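Local atomic coordinates of multicopper oxidase (Pseudomonas thermotolerans, PDB entry 6VOW), a protein that probably oxidises phenolic substrates, including lignin-related ones, in the manner of a laccase, passing the electrons through its copper centres to dioxygen. Residues 261-267 with 413-417. Residues are numbered along the deposited sequence; the frame is centred on the assembly and turned at random.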
loop_
_atom_site.group_PDB
_atom_site.type_symbol
_atom_site.label_atom_id
_atom_site.label_comp_id
_atom_site.label_asym_id
_atom_site.label_seq_id
_atom_site.Cartn_x
_atom_site.Cartn_y
_atom_site.Cartn_z
ATOM N N TRP A 261 -5.197 9.110 8.470
ATOM C CA TRP A 261 -5.412 9.269 7.015
ATOM C C TRP A 261 -4.647 8.198 6.281
ATOM O O TRP A 261 -3.406 8.286 6.109
ATOM C CB TRP A 261 -4.947 10.651 6.529
ATOM C CG TRP A 261 -5.855 11.787 6.963
ATOM C CD1 TRP A 261 -6.394 11.967 8.190
ATOM C CD2 TRP A 261 -6.312 12.882 6.173
ATOM N NE1 TRP A 261 -7.131 13.092 8.233
ATOM C CE2 TRP A 261 -7.121 13.677 7.001
ATOM C CE3 TRP A 261 -6.146 13.248 4.844
ATOM C CZ2 TRP A 261 -7.732 14.848 6.557
ATOM C CZ3 TRP A 261 -6.754 14.397 4.385
ATOM C CH2 TRP A 261 -7.540 15.190 5.239
ATOM N N LEU A 262 -5.364 7.168 5.880
ATOM C CA LEU A 262 -4.792 6.024 5.221
ATOM C C LEU A 262 -4.921 6.305 3.765
ATOM O O LEU A 262 -5.988 6.088 3.167
ATOM C CB LEU A 262 -5.609 4.723 5.523
ATOM C CG LEU A 262 -4.908 3.382 5.180
ATOM C CD1 LEU A 262 -3.743 3.318 6.072
ATOM C CD2 LEU A 262 -5.743 2.179 5.535
ATOM N N GLY A 263 -3.861 6.803 3.199
ATOM C CA GLY A 263 -3.785 6.959 1.762
ATOM C C GLY A 263 -3.698 5.689 0.941
ATOM O O GLY A 263 -3.422 4.624 1.451
ATOM N N PRO A 264 -3.897 5.816 -0.369
ATOM C CA PRO A 264 -3.800 4.614 -1.229
ATOM C C PRO A 264 -2.427 3.977 -1.093
ATOM O O PRO A 264 -1.350 4.692 -1.040
ATOM C CB PRO A 264 -4.073 5.147 -2.625
ATOM C CG PRO A 264 -4.724 6.502 -2.432
ATOM C CD PRO A 264 -4.213 7.041 -1.146
ATOM N N GLY A 265 -2.463 2.662 -0.897
ATOM C CA GLY A 265 -1.220 1.920 -0.716
ATOM C C GLY A 265 -0.550 2.012 0.635
ATOM O O GLY A 265 0.553 1.480 0.831
ATOM N N MET A 266 -1.220 2.648 1.587
ATOM C CA MET A 266 -0.773 2.668 2.945
ATOM C C MET A 266 -1.407 1.601 3.766
ATOM O O MET A 266 -2.478 1.110 3.508
ATOM C CB MET A 266 -1.037 4.039 3.581
ATOM C CG MET A 266 -0.194 5.120 2.904
ATOM S SD MET A 266 -0.682 6.750 3.493
ATOM C CE MET A 266 0.155 6.940 5.033
ATOM N N ARG A 267 -0.708 1.254 4.811
ATOM C CA ARG A 267 -1.194 0.226 5.717
ATOM C C ARG A 267 -0.880 0.632 7.122
ATOM O O ARG A 267 0.030 1.405 7.385
ATOM C CB ARG A 267 -0.429 -1.071 5.408
ATOM C CG ARG A 267 -0.572 -1.618 4.018
ATOM C CD ARG A 267 0.484 -1.112 3.067
ATOM N NE ARG A 267 1.888 -1.475 3.388
ATOM C CZ ARG A 267 2.923 -0.746 3.000
ATOM N NH1 ARG A 267 2.738 0.410 2.370
ATOM N NH2 ARG A 267 4.140 -1.109 3.310
ATOM N N ASP A 413 7.452 3.460 2.970
ATOM C CA ASP A 413 7.652 3.503 1.521
ATOM C C ASP A 413 6.743 4.608 0.911
ATOM O O ASP A 413 6.834 4.965 -0.300
ATOM C CB ASP A 413 7.362 2.128 0.900
ATOM C CG ASP A 413 5.965 1.566 1.285
ATOM O OD1 ASP A 413 4.958 2.198 0.887
ATOM O OD2 ASP A 413 5.847 0.499 1.979
ATOM N N THR A 414 5.874 5.184 1.753
ATOM C CA THR A 414 4.937 6.191 1.281
ATOM C C THR A 414 4.694 7.319 2.223
ATOM O O THR A 414 4.542 7.111 3.376
ATOM C CB THR A 414 3.660 5.481 0.879
ATOM O OG1 THR A 414 4.069 4.625 -0.155
ATOM C CG2 THR A 414 2.607 6.417 0.234
ATOM N N TYR A 415 4.678 8.530 1.703
ATOM C CA TYR A 415 4.307 9.679 2.509
ATOM C C TYR A 415 3.123 10.382 1.858
ATOM O O TYR A 415 3.168 10.737 0.691
ATOM C CB TYR A 415 5.424 10.692 2.658
ATOM C CG TYR A 415 5.025 11.778 3.613
ATOM C CD1 TYR A 415 4.753 11.448 4.958
ATOM C CD2 TYR A 415 4.879 13.122 3.211
ATOM C CE1 TYR A 415 4.356 12.395 5.867
ATOM C CE2 TYR A 415 4.473 14.105 4.146
ATOM C CZ TYR A 415 4.226 13.734 5.484
ATOM O OH TYR A 415 3.820 14.633 6.503
ATOM N N LEU A 416 2.076 10.598 2.622
ATOM C CA LEU A 416 0.885 11.298 2.107
ATOM C C LEU A 416 1.142 12.828 2.177
ATOM O O LEU A 416 1.062 13.502 3.253
ATOM C CB LEU A 416 -0.388 10.827 2.881
ATOM C CG LEU A 416 -1.751 11.329 2.455
ATOM C CD1 LEU A 416 -2.102 11.018 1.011
ATOM C CD2 LEU A 416 -2.796 10.768 3.385
ATOM N N LEU A 417 1.485 13.342 1.015
ATOM C CA LEU A 417 1.979 14.683 0.870
ATOM C C LEU A 417 0.839 15.640 0.704
ATOM O O LEU A 417 0.190 15.680 -0.364
ATOM C CB LEU A 417 2.880 14.757 -0.329
ATOM C CG LEU A 417 3.725 16.020 -0.372
ATOM C CD1 LEU A 417 4.609 16.139 0.834
ATOM C CD2 LEU A 417 4.569 15.947 -1.672
#
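Arg267 and Asp413 meet end-on, guanidinium and carboxylate almost coplanar with 5° between their planes. NH2 of Arg267 reaches OD2 of Asp413 at 2.7 Å, while its NH1 bonds OD1 of Asp413 at 3.2 Å with a nearly straight N-H (163°), each oxygen offering its syn lone pair. The arginine chain, bent at chi2 and chi3, curls back toward Gly265, and NH1 also donates to Gly265 O at 2.9 Å, at the guanidinium edge and in the carbonyl plane; NE goes to Asn132 O, fixing the rotation of the group. OD1 of Asp413 also accepts from Thr414 OG1 through its anti lone pair and bonds His96, a residue of the Cu-O-Cu pocket, consistent with a second-shell role. A methionine in place of Arg267 would probably leave this buried carboxylate without its countercharge and Gly265 O without one of its donors. Threonine suits position 414 because its two branches divide the work: OG1 also bonds copper ligand His391, while CG2 lies 4.1 Å from Met266 CG. The unbranched thioether chain of Met266 lays SD 4.1 Å from Leu416 CB, the two side chains crossing at about a right angle. Leu416, its CG opposite the backbone N (chi1 -175°), extends CD2 to within 3.8 Å of Trp261 CB. Gly263 to Met266 form a type II turn, with glycine at 265 accommodating positive phi. This turn follows edge strand 260-262 and leads into strand 267-273; it packs against edge strand 414-417, with Pro389 of the adjacent strand 388-392 touching Pro264, Thr414 and Leu416, joining two cupredoxin-like domains beside the copper cluster.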